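Local coordinates for protein putative short-chain dehydrogenase/reductase (Corynebacterium glutamicum, PDB 3E9N) that probably works as a nicotinamide-dependent oxidoreductase of the short-chain dehydrogenase/reductase family, possibly reducing acetoacetyl-CoA, at residues D56-V61 against V107-E112; T78-A83 against C127-N132; Y32-N37 against G65-L70; A97-H102 against Y146-H151. All blocks are in the same frame, centred on the assembly; numbering follows the deposited sequence.

Interaction 1. Residues D56-V61 against V107-E112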
loop_
_atom_site.group_PDB
_atom_site.type_symbol
_atom_site.label_atom_id
_atom_site.label_comp_id
_atom_site.label_asym_id
_atom_site.label_seq_id
_atom_site.Cartn_x
_atom_site.Cartn_y
_atom_site.Cartn_z
ATOM N N ASP A 56 19.484 22.618 18.166
ATOM C CA ASP A 56 19.449 22.702 16.711
ATOM C C ASP A 56 19.649 21.222 16.398
ATOM O O ASP A 56 20.754 20.708 16.502
ATOM C CB ASP A 56 20.645 23.555 16.256
ATOM C CG ASP A 56 20.938 23.463 14.747
ATOM O OD1 ASP A 56 20.447 22.535 14.060
ATOM O OD2 ASP A 56 21.720 24.318 14.256
ATOM N N ILE A 57 18.561 20.529 16.096
ATOM C CA ILE A 57 18.561 19.085 16.201
ATOM C C ILE A 57 19.367 18.390 15.080
ATOM O O ILE A 57 20.145 17.452 15.329
ATOM C CB ILE A 57 17.129 18.555 16.310
ATOM C CG1 ILE A 57 17.186 17.093 16.734
ATOM C CG2 ILE A 57 16.357 18.803 14.999
ATOM C CD1 ILE A 57 15.815 16.480 16.981
ATOM N N VAL A 58 19.233 18.893 13.860
ATOM C CA VAL A 58 19.968 18.289 12.743
ATOM C C VAL A 58 21.468 18.392 13.050
ATOM O O VAL A 58 22.207 17.391 12.973
ATOM C CB VAL A 58 19.708 19.019 11.403
ATOM C CG1 VAL A 58 20.673 18.529 10.380
ATOM C CG2 VAL A 58 18.252 18.886 10.939
ATOM N N LYS A 59 21.909 19.596 13.426
ATOM C CA LYS A 59 23.306 19.811 13.736
ATOM C C LYS A 59 23.754 18.872 14.862
ATOM O O LYS A 59 24.727 18.103 14.707
ATOM C CB LYS A 59 23.586 21.285 14.053
ATOM N N GLU A 60 23.049 18.900 15.986
ATOM C CA GLU A 60 23.413 18.020 17.099
ATOM C C GLU A 60 23.321 16.515 16.775
ATOM O O GLU A 60 24.311 15.781 16.926
ATOM C CB GLU A 60 22.691 18.449 18.400
ATOM C CG GLU A 60 23.136 19.866 18.825
ATOM C CD GLU A 60 22.146 20.625 19.713
ATOM O OE1 GLU A 60 21.965 21.861 19.500
ATOM O OE2 GLU A 60 21.550 19.999 20.630
ATOM N N VAL A 61 22.189 16.040 16.259
ATOM C CA VAL A 61 22.092 14.597 15.977
ATOM C C VAL A 61 23.023 14.097 14.855
ATOM O O VAL A 61 23.682 13.056 14.980
ATOM C CB VAL A 61 20.615 14.179 15.698
ATOM C CG1 VAL A 61 20.495 12.693 15.304
ATOM C CG2 VAL A 61 19.725 14.506 16.920
ATOM N N VAL A 107 13.825 12.234 8.183
ATOM C CA VAL A 107 14.184 10.835 8.001
ATOM C C VAL A 107 15.504 10.524 8.703
ATOM O O VAL A 107 15.559 9.599 9.516
ATOM C CB VAL A 107 14.302 10.491 6.512
ATOM C CG1 VAL A 107 14.651 9.035 6.320
ATOM C CG2 VAL A 107 13.006 10.836 5.779
ATOM N N ILE A 108 16.566 11.288 8.429
ATOM C CA ILE A 108 17.873 10.897 8.973
ATOM C C ILE A 108 17.995 11.102 10.496
ATOM O O ILE A 108 18.406 10.217 11.228
ATOM C CB ILE A 108 19.062 11.480 8.177
ATOM C CG1 ILE A 108 18.902 11.203 6.672
ATOM C CG2 ILE A 108 20.336 10.842 8.688
ATOM C CD1 ILE A 108 19.864 12.011 5.684
ATOM N N VAL A 109 17.500 12.235 10.983
ATOM C CA VAL A 109 17.502 12.516 12.392
ATOM C C VAL A 109 16.681 11.432 13.148
ATOM O O VAL A 109 17.230 10.792 14.040
ATOM C CB VAL A 109 17.005 13.941 12.656
ATOM C CG1 VAL A 109 16.549 14.070 14.088
ATOM C CG2 VAL A 109 18.097 14.985 12.277
ATOM N N PRO A 110 15.399 11.169 12.762
ATOM C CA PRO A 110 14.711 10.053 13.502
ATOM C C PRO A 110 15.492 8.749 13.496
ATOM O O PRO A 110 15.658 8.139 14.548
ATOM C CB PRO A 110 13.357 9.914 12.808
ATOM C CG PRO A 110 13.073 11.354 12.228
ATOM C CD PRO A 110 14.494 11.853 11.808
ATOM N N ALA A 111 16.017 8.339 12.356
ATOM C CA ALA A 111 16.823 7.141 12.320
ATOM C C ALA A 111 18.059 7.237 13.224
ATOM O O ALA A 111 18.401 6.280 13.896
ATOM C CB ALA A 111 17.273 6.857 10.909
ATOM N N GLU A 112 18.788 8.341 13.185
ATOM C CA GLU A 112 20.091 8.364 13.881
ATOM C C GLU A 112 19.933 8.699 15.379
ATOM O O GLU A 112 20.628 8.130 16.209
ATOM C CB GLU A 112 21.029 9.363 13.168
ATOM C CG GLU A 112 22.264 9.833 14.014
ATOM C CD GLU A 112 23.346 8.760 14.123
ATOM O OE1 GLU A 112 23.248 7.700 13.446
ATOM O OE2 GLU A 112 24.280 8.981 14.924
#
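V109 of helix 95-124 sets its two methyl groups against different residues of the short helix 57-63. CG1 faces I57, whose extended chain passes it at a slant and brings I57 CD1 to 3.8 Å from V109 CG1. The other branch turns to V58: V109 CG2 lies 4.1 Å from V58 CG2, the side chains meeting at roughly a right angle, and also rests on V58 CA. The first torsion of V109 (chi1 160°) places CG1 anti to the backbone N and CG2 anti to the carbonyl carbon, which spreads the fork over both neighbours. V61 adds a looser approach, CG2 to V109 CG1 at 4.3 Å.

A second apolar contact uses the stem of an acid. V61 CG1 touches E112 CG at 3.6 Å as the two side chains run past each other in opposite directions. Beyond CG the glutamate bends, and OE2 forms a salt bridge with R115 and a hydrogen bond with Q116, whose NE2 is also bonded to V61 O.

D56 is the N-cap of its helix: its OD1 accepts a weak bond from K59 N at 3.3 Å, while D56 N donates to E60 OE1 at 2.9 Å, arriving from above the carboxylate plane.

The axes of the short helical segments cross at 43° with a closest approach of 9.9 Å. Helix 57-63 thus flanks helix 95-124 in the Rossmann-like fold, where A111 also meets L156 of helix 144-164 and I108 packs on L103 of a second subunit.

Interaction 2. Residues T78-A83 against C127-N132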
loop_
_atom_site.group_PDB
_atom_site.type_symbol
_atom_site.label_atom_id
_atom_site.label_comp_id
_atom_site.label_asym_id
_atom_site.label_seq_id
_atom_site.Cartn_x
_atom_site.Cartn_y
_atom_site.Cartn_z
ATOM N N THR A 78 9.722 6.340 26.185
ATOM C CA THR A 78 8.968 6.910 25.111
ATOM C C THR A 78 9.865 7.931 24.376
ATOM O O THR A 78 10.406 8.886 24.975
ATOM C CB THR A 78 7.690 7.636 25.672
ATOM O OG1 THR A 78 6.937 6.728 26.475
ATOM C CG2 THR A 78 6.802 8.159 24.559
ATOM N N LEU A 79 9.995 7.734 23.073
ATOM C CA LEU A 79 10.679 8.650 22.187
ATOM C C LEU A 79 9.700 9.017 21.057
ATOM O O LEU A 79 9.229 8.137 20.300
ATOM C CB LEU A 79 11.899 7.934 21.590
ATOM C CG LEU A 79 12.677 8.635 20.461
ATOM C CD1 LEU A 79 13.189 10.101 20.847
ATOM C CD2 LEU A 79 13.829 7.709 19.876
ATOM N N VAL A 80 9.401 10.300 20.938
ATOM C CA VAL A 80 8.440 10.787 19.946
ATOM C C VAL A 80 9.142 11.801 19.042
ATOM O O VAL A 80 9.634 12.807 19.526
ATOM C CB VAL A 80 7.263 11.492 20.628
ATOM C CG1 VAL A 80 6.295 12.169 19.557
ATOM C CG2 VAL A 80 6.541 10.507 21.552
ATOM N N HIS A 81 9.158 11.534 17.747
ATOM C CA HIS A 81 9.851 12.329 16.779
ATOM C C HIS A 81 8.793 13.260 16.157
ATOM O O HIS A 81 8.092 12.866 15.234
ATOM C CB HIS A 81 10.493 11.449 15.682
ATOM C CG HIS A 81 11.544 10.484 16.167
ATOM N ND1 HIS A 81 12.799 10.882 16.597
ATOM C CD2 HIS A 81 11.537 9.128 16.256
ATOM C CE1 HIS A 81 13.519 9.820 16.927
ATOM N NE2 HIS A 81 12.783 8.737 16.709
ATOM N N ALA A 82 8.628 14.453 16.737
ATOM C CA ALA A 82 7.776 15.493 16.171
ATOM C C ALA A 82 8.557 16.674 15.515
ATOM O O ALA A 82 7.965 17.637 15.116
ATOM C CB ALA A 82 6.816 16.027 17.234
ATOM N N ALA A 83 9.876 16.636 15.415
ATOM C CA ALA A 83 10.522 17.668 14.587
ATOM C C ALA A 83 10.092 17.444 13.116
ATOM O O ALA A 83 9.384 18.272 12.508
ATOM C CB ALA A 83 12.031 17.634 14.751
ATOM N N CYS A 127 8.955 2.741 23.603
ATOM C CA CYS A 127 8.138 2.949 22.413
ATOM C C CYS A 127 8.718 4.094 21.620
ATOM O O CYS A 127 8.982 5.155 22.203
ATOM C CB CYS A 127 6.743 3.392 22.820
ATOM S SG CYS A 127 5.865 2.171 23.670
ATOM N N VAL A 128 8.890 3.888 20.317
ATOM C CA VAL A 128 9.355 4.917 19.409
ATOM C C VAL A 128 8.183 5.280 18.492
ATOM O O VAL A 128 7.628 4.437 17.801
ATOM C CB VAL A 128 10.610 4.457 18.553
ATOM C CG1 VAL A 128 11.071 5.584 17.585
ATOM C CG2 VAL A 128 11.751 4.092 19.444
ATOM N N ILE A 129 7.785 6.541 18.506
ATOM C CA ILE A 129 6.680 6.940 17.703
ATOM C C ILE A 129 7.121 7.981 16.700
ATOM O O ILE A 129 7.727 8.974 17.086
ATOM C CB ILE A 129 5.544 7.487 18.560
ATOM C CG1 ILE A 129 5.000 6.359 19.455
ATOM C CG2 ILE A 129 4.433 8.033 17.640
ATOM C CD1 ILE A 129 4.460 6.816 20.768
ATOM N N TYR A 130 6.841 7.748 15.420
ATOM C CA TYR A 130 7.136 8.730 14.350
ATOM C C TYR A 130 5.868 9.471 13.965
ATOM O O TYR A 130 4.801 8.831 13.867
ATOM C CB TYR A 130 7.697 8.022 13.125
ATOM C CG TYR A 130 8.946 7.174 13.369
ATOM C CD1 TYR A 130 10.199 7.735 13.339
ATOM C CD2 TYR A 130 8.853 5.788 13.598
ATOM C CE1 TYR A 130 11.334 6.935 13.546
ATOM C CE2 TYR A 130 9.969 4.990 13.804
ATOM C CZ TYR A 130 11.196 5.562 13.769
ATOM O OH TYR A 130 12.322 4.799 14.016
ATOM N N ILE A 131 5.943 10.803 13.814
ATOM C CA ILE A 131 4.831 11.565 13.297
ATOM C C ILE A 131 5.136 11.802 11.863
ATOM O O ILE A 131 6.077 12.527 11.556
ATOM C CB ILE A 131 4.685 12.933 13.919
ATOM C CG1 ILE A 131 4.727 12.842 15.434
ATOM C CG2 ILE A 131 3.338 13.560 13.514
ATOM C CD1 ILE A 131 3.505 12.330 15.995
ATOM N N ASN A 132 4.348 11.190 10.985
ATOM C CA ASN A 132 4.573 11.229 9.523
ATOM C C ASN A 132 3.636 12.204 8.767
ATOM O O ASN A 132 3.850 13.426 8.820
ATOM C CB ASN A 132 4.421 9.803 8.922
ATOM C CG ASN A 132 5.152 9.636 7.610
ATOM O OD1 ASN A 132 5.652 10.614 7.020
ATOM N ND2 ASN A 132 5.247 8.386 7.147
#
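H81 and Y130 are bridge partners on two adjacent parallel strands of the Rossmann-type sheet, 78-81 and 127-131, which helix 95-124 joins in a beta-alpha-beta crossover. Their side chains lie next to each other and point the same way from the sheet. The ring planes differ by only 18°, yet the centroids are 5.1 Å apart because the rings are slid past each other and barely overlap. The actual touch is made by H81 CD2, which is 3.5 Å from Y130 CE1. Both residues have CG anti to the carbonyl carbon (chi1 -62° for H81), and this common setting sends both rings off the sheet in the same direction.

V128, on the same face, brings CG1 up to the edge of the imidazole, 3.7 Å from H81 NE2. That nitrogen is hydrogen-bonded to S114 OG of helix 95-124, a bond that would fix the ring's rotation. L79 and V128 continue the face as parallel neighbours, while V80 and I129 pair on the other face and pack under helix 203-214, both against I210.

Backbone bonds alternate as expected for parallel strands, L79 and H81 each giving an N-H and a carbonyl. L79 N reaches C127 O at 2.9 Å, I129 N reaches L79 O at 2.8 Å, and H81 N reaches I129 O at 3.0 Å, all close to straight. The last is longer and less straight: I131 N is 3.3 Å from H81 O, and the side chain of I131 also touches this oxygen, with CG1 3.4 Å from H81 O.

Interaction 3. Residues Y32-N37 against G65-L70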
loop_
_atom_site.group_PDB
_atom_site.type_symbol
_atom_site.label_atom_id
_atom_site.label_comp_id
_atom_site.label_asym_id
_atom_site.label_seq_id
_atom_site.Cartn_x
_atom_site.Cartn_y
_atom_site.Cartn_z
ATOM N N TYR A 32 12.113 14.970 28.468
ATOM C CA TYR A 32 13.101 15.804 27.780
ATOM C C TYR A 32 12.550 16.349 26.498
ATOM O O TYR A 32 12.398 15.636 25.530
ATOM C CB TYR A 32 14.381 15.059 27.548
ATOM C CG TYR A 32 14.969 14.609 28.867
ATOM C CD1 TYR A 32 15.993 15.337 29.500
ATOM C CD2 TYR A 32 14.466 13.495 29.505
ATOM C CE1 TYR A 32 16.520 14.926 30.732
ATOM C CE2 TYR A 32 14.975 13.084 30.705
ATOM C CZ TYR A 32 15.999 13.795 31.320
ATOM O OH TYR A 32 16.461 13.338 32.524
ATOM N N ALA A 33 12.268 17.641 26.513
ATOM C CA ALA A 33 11.616 18.323 25.436
ATOM C C ALA A 33 12.595 19.163 24.587
ATOM O O ALA A 33 12.942 20.309 24.958
ATOM C CB ALA A 33 10.535 19.208 26.015
ATOM N N LEU A 34 13.016 18.611 23.455
ATOM C CA LEU A 34 13.926 19.291 22.537
ATOM C C LEU A 34 13.214 20.207 21.551
ATOM O O LEU A 34 12.334 19.771 20.787
ATOM C CB LEU A 34 14.766 18.297 21.746
ATOM C CG LEU A 34 15.868 17.558 22.487
ATOM C CD1 LEU A 34 15.183 16.555 23.391
ATOM C CD2 LEU A 34 16.821 16.859 21.498
ATOM N N GLY A 35 13.620 21.466 21.533
ATOM C CA GLY A 35 12.882 22.456 20.758
ATOM C C GLY A 35 13.715 23.664 20.370
ATOM O O GLY A 35 14.843 23.831 20.846
ATOM N N ARG A 36 13.137 24.490 19.503
ATOM C CA ARG A 36 13.788 25.646 18.868
ATOM C C ARG A 36 13.310 26.987 19.476
ATOM O O ARG A 36 14.104 27.931 19.657
ATOM C CB ARG A 36 13.476 25.634 17.359
ATOM N N ASN A 37 12.014 27.066 19.809
ATOM C CA ASN A 37 11.447 28.298 20.373
ATOM C C ASN A 37 11.669 28.537 21.881
ATOM O O ASN A 37 11.159 27.806 22.737
ATOM C CB ASN A 37 9.968 28.453 20.014
ATOM C CG ASN A 37 9.452 29.853 20.309
ATOM O OD1 ASN A 37 9.352 30.252 21.464
ATOM N ND2 ASN A 37 9.124 30.600 19.262
ATOM N N GLY A 65 27.179 13.954 16.608
ATOM C CA GLY A 65 27.153 12.639 17.264
ATOM C C GLY A 65 26.235 12.457 18.486
ATOM O O GLY A 65 26.294 11.422 19.123
ATOM N N GLY A 66 25.396 13.439 18.817
ATOM C CA GLY A 66 24.321 13.228 19.814
ATOM C C GLY A 66 23.998 14.465 20.612
ATOM O O GLY A 66 24.798 15.370 20.663
ATOM N N VAL A 67 22.836 14.510 21.250
ATOM C CA VAL A 67 22.490 15.636 22.098
ATOM C C VAL A 67 23.030 15.413 23.534
ATOM O O VAL A 67 22.496 14.586 24.258
ATOM C CB VAL A 67 20.989 15.784 22.184
ATOM C CG1 VAL A 67 20.654 16.957 23.023
ATOM C CG2 VAL A 67 20.381 15.901 20.805
ATOM N N ASP A 68 24.096 16.121 23.932
ATOM C CA ASP A 68 24.778 15.878 25.232
ATOM C C ASP A 68 23.831 15.626 26.405
ATOM O O ASP A 68 24.055 14.690 27.182
ATOM C CB ASP A 68 25.723 17.034 25.596
ATOM C CG ASP A 68 27.084 16.989 24.831
ATOM O OD1 ASP A 68 27.605 15.924 24.327
ATOM O OD2 ASP A 68 27.639 18.090 24.739
ATOM N N LYS A 69 22.792 16.448 26.534
ATOM C CA LYS A 69 21.854 16.311 27.631
ATOM C C LYS A 69 20.972 15.035 27.577
ATOM O O LYS A 69 20.236 14.759 28.519
ATOM C CB LYS A 69 20.965 17.538 27.734
ATOM C CG LYS A 69 21.603 18.753 28.498
ATOM C CD LYS A 69 20.990 20.111 27.988
ATOM C CE LYS A 69 21.192 21.311 28.996
ATOM N NZ LYS A 69 19.837 21.700 29.650
ATOM N N LEU A 70 21.099 14.243 26.512
ATOM C CA LEU A 70 20.337 12.990 26.440
ATOM C C LEU A 70 21.307 11.871 26.624
ATOM O O LEU A 70 20.902 10.696 26.720
ATOM C CB LEU A 70 19.595 12.792 25.101
ATOM C CG LEU A 70 18.483 13.788 24.742
ATOM C CD1 LEU A 70 17.834 13.427 23.341
ATOM C CD2 LEU A 70 17.436 13.879 25.833
#
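L70 belongs to the connection between helix 57-63 and strand 78-81, which lies over Y32 and L34 of strand 30-35, next to the edge strand 50-54 of the parallel Rossmann-type sheet. From CB, the side chain of L70 leaves with CG anti to the carbonyl carbon (chi1 -64°). CB and CG act as a stalk that carries the two methyls to the strand, and the branches then part company. CD1 meets L34 head on, the two leucines reaching toward each other tip to tip, with L70 CD1 4.0 Å from L34 CD2 and nearly as close to L34 CD1. CD2 instead goes to Y32, running past it in the opposite direction and resting 3.7 Å from Y32 CB, with the first ring carbon close behind.

L34 CD2 is shared between two partners, for V67 also comes to it tip to tip, its CG2 3.8 Å from L34 CD2. The result is a small aliphatic cluster without any hydrogen bond between the segments. I53 of strand 50-54 and V9 of strand 7-11 touch both L34 and L70, so this connection covers three neighbouring strands. Its own backbone is closed by L70 N donating to V67 O at 2.7 Å.

Interaction 4. Residues A97-H102 against Y146-H151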
loop_
_atom_site.group_PDB
_atom_site.type_symbol
_atom_site.label_atom_id
_atom_site.label_comp_id
_atom_site.label_asym_id
_atom_site.label_seq_id
_atom_site.Cartn_x
_atom_site.Cartn_y
_atom_site.Cartn_z
ATOM N N ALA A 97 18.975 22.176 -1.744
ATOM C CA ALA A 97 19.040 22.535 -0.351
ATOM C C ALA A 97 17.733 22.130 0.360
ATOM O O ALA A 97 17.754 21.633 1.469
ATOM C CB ALA A 97 19.365 24.076 -0.176
ATOM N N GLU A 98 16.611 22.327 -0.310
ATOM C CA GLU A 98 15.324 21.830 0.159
ATOM C C GLU A 98 15.271 20.282 0.390
ATOM O O GLU A 98 14.888 19.845 1.455
ATOM C CB GLU A 98 14.278 22.248 -0.837
ATOM C CG GLU A 98 12.961 22.734 -0.231
ATOM C CD GLU A 98 12.077 23.365 -1.322
ATOM O OE1 GLU A 98 12.459 24.458 -1.847
ATOM O OE2 GLU A 98 11.037 22.761 -1.688
ATOM N N TRP A 99 15.681 19.460 -0.587
ATOM C CA TRP A 99 15.873 18.024 -0.358
ATOM C C TRP A 99 16.670 17.680 0.898
ATOM O O TRP A 99 16.278 16.789 1.667
ATOM C CB TRP A 99 16.591 17.364 -1.539
ATOM C CG TRP A 99 15.667 17.012 -2.621
ATOM C CD1 TRP A 99 15.494 17.666 -3.810
ATOM C CD2 TRP A 99 14.757 15.911 -2.629
ATOM N NE1 TRP A 99 14.539 17.026 -4.564
ATOM C CE2 TRP A 99 14.081 15.935 -3.870
ATOM C CE3 TRP A 99 14.485 14.881 -1.732
ATOM C CZ2 TRP A 99 13.116 14.992 -4.216
ATOM C CZ3 TRP A 99 13.509 13.948 -2.080
ATOM C CH2 TRP A 99 12.846 14.012 -3.313
ATOM N N HIS A 100 17.817 18.321 1.055
ATOM C CA HIS A 100 18.682 18.022 2.194
ATOM C C HIS A 100 17.994 18.419 3.502
ATOM O O HIS A 100 17.979 17.672 4.469
ATOM C CB HIS A 100 20.030 18.742 2.087
ATOM C CG HIS A 100 20.941 18.163 1.058
ATOM N ND1 HIS A 100 21.408 16.863 1.116
ATOM C CD2 HIS A 100 21.490 18.711 -0.057
ATOM C CE1 HIS A 100 22.198 16.633 0.080
ATOM N NE2 HIS A 100 22.264 17.737 -0.647
ATOM N N ALA A 101 17.385 19.588 3.518
ATOM C CA ALA A 101 16.708 20.043 4.729
ATOM C C ALA A 101 15.597 19.053 5.164
ATOM O O ALA A 101 15.529 18.609 6.318
ATOM C CB ALA A 101 16.136 21.439 4.498
ATOM N N HIS A 102 14.698 18.735 4.244
ATOM C CA HIS A 102 13.642 17.790 4.540
ATOM C C HIS A 102 14.095 16.386 4.935
ATOM O O HIS A 102 13.623 15.865 5.951
ATOM C CB HIS A 102 12.709 17.670 3.369
ATOM C CG HIS A 102 11.545 18.573 3.460
ATOM N ND1 HIS A 102 10.399 18.236 4.159
ATOM C CD2 HIS A 102 11.328 19.800 2.927
ATOM C CE1 HIS A 102 9.526 19.226 4.051
ATOM N NE2 HIS A 102 10.063 20.185 3.305
ATOM N N TYR A 146 8.020 16.262 -0.454
ATOM C CA TYR A 146 7.234 15.901 0.687
ATOM C C TYR A 146 6.789 14.471 0.589
ATOM O O TYR A 146 6.941 13.731 1.538
ATOM C CB TYR A 146 6.098 16.904 0.917
ATOM C CG TYR A 146 6.634 18.316 0.743
ATOM C CD1 TYR A 146 7.885 18.664 1.253
ATOM C CD2 TYR A 146 5.930 19.284 0.024
ATOM C CE1 TYR A 146 8.414 19.953 1.073
ATOM C CE2 TYR A 146 6.460 20.590 -0.156
ATOM C CZ TYR A 146 7.703 20.900 0.378
ATOM O OH TYR A 146 8.249 22.142 0.210
ATOM N N ALA A 147 6.333 14.063 -0.591
ATOM C CA ALA A 147 5.960 12.670 -0.855
ATOM C C ALA A 147 7.130 11.740 -0.568
ATOM O O ALA A 147 6.962 10.700 0.055
ATOM C CB ALA A 147 5.495 12.517 -2.310
ATOM N N ALA A 148 8.326 12.136 -0.964
ATOM C CA ALA A 148 9.440 11.225 -0.848
ATOM C C ALA A 148 9.847 11.002 0.593
ATOM O O ALA A 148 10.083 9.868 1.032
ATOM C CB ALA A 148 10.593 11.665 -1.682
ATOM N N SER A 149 9.905 12.083 1.352
ATOM C CA SER A 149 10.308 11.981 2.734
ATOM C C SER A 149 9.254 11.298 3.571
ATOM O O SER A 149 9.591 10.545 4.479
ATOM C CB SER A 149 10.648 13.330 3.316
ATOM O OG SER A 149 9.553 14.198 3.130
ATOM N N LYS A 150 7.975 11.511 3.291
ATOM C CA LYS A 150 6.995 10.795 4.109
ATOM C C LYS A 150 6.946 9.312 3.759
ATOM O O LYS A 150 6.709 8.493 4.649
ATOM C CB LYS A 150 5.610 11.425 4.075
ATOM C CG LYS A 150 4.699 11.011 2.944
ATOM C CD LYS A 150 3.228 11.478 3.194
ATOM C CE LYS A 150 3.002 13.040 2.972
ATOM N NZ LYS A 150 2.445 13.513 1.615
ATOM N N HIS A 151 7.189 8.977 2.480
ATOM C CA HIS A 151 7.297 7.583 2.097
ATOM C C HIS A 151 8.577 6.997 2.660
ATOM O O HIS A 151 8.567 5.866 3.172
ATOM C CB HIS A 151 7.178 7.386 0.580
ATOM C CG HIS A 151 5.762 7.397 0.100
ATOM N ND1 HIS A 151 5.217 8.454 -0.595
ATOM C CD2 HIS A 151 4.747 6.522 0.306
ATOM C CE1 HIS A 151 3.938 8.213 -0.838
ATOM N NE2 HIS A 151 3.627 7.047 -0.299
#
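Two long helices of the fold, 95-124 and 144-164, run side by side here, and Y146 reaches across from the second to E98 and H102 of the first. The axes of the short segments come within 10.4 Å and are inclined at 25°. Y146 starts from a CB directed away from the neighbouring helix, but with CG anti to the carbonyl carbon (chi1 -44°) its ring swings back across the gap. There it lies obliquely to the H102 imidazole, with planes at 49° and centroids 4.6 Å apart. The CD1 side of the tyrosine is over one imidazole face, although the rings are modelled too close for their exact placing to be trusted. Y146 OH is 3.4 Å from E98 OE2.

Y146 and K150 fit the Tyr-x-x-x-Lys signature of short-chain dehydrogenases, whose tyrosine and lysine typically belong to the active site; the sequence suggests the same role here. Next to E98, W99 presents its ring edge to A148, with CH2 3.6 Å from A148 CB. S149 OG has I145 O as its main partner in its own helix, though Y146 O is also within reach of its one proton. The contact itself borders a second subunit, where A111 and A152 pack on W99 and A148 respectively.

How the interactions relate
From the N terminus, strand 30-35 comes first, and interaction 3 closes its loop when the chain, having passed through edge strand 50-54 and helix 57-63, returns at 65-70. Interaction 1 opens inside that loop at 56-61 but closes only at 107-112, so the two cross; E60 O and G66 N, a probable hydrogen bond, join them. Interactions 2 and 4 both open before interaction 1 closes and end beyond it, at 127-132 and 146-151, crossing it and each other. Interaction 3 precedes both in series. Helix 95-124 serves interactions 1 and 4 and connects the strands of interaction 2, where P110 packs on H81 and Y130. N132 ND2 and K150 O, probably hydrogen-bonded, link interactions 2 and 4.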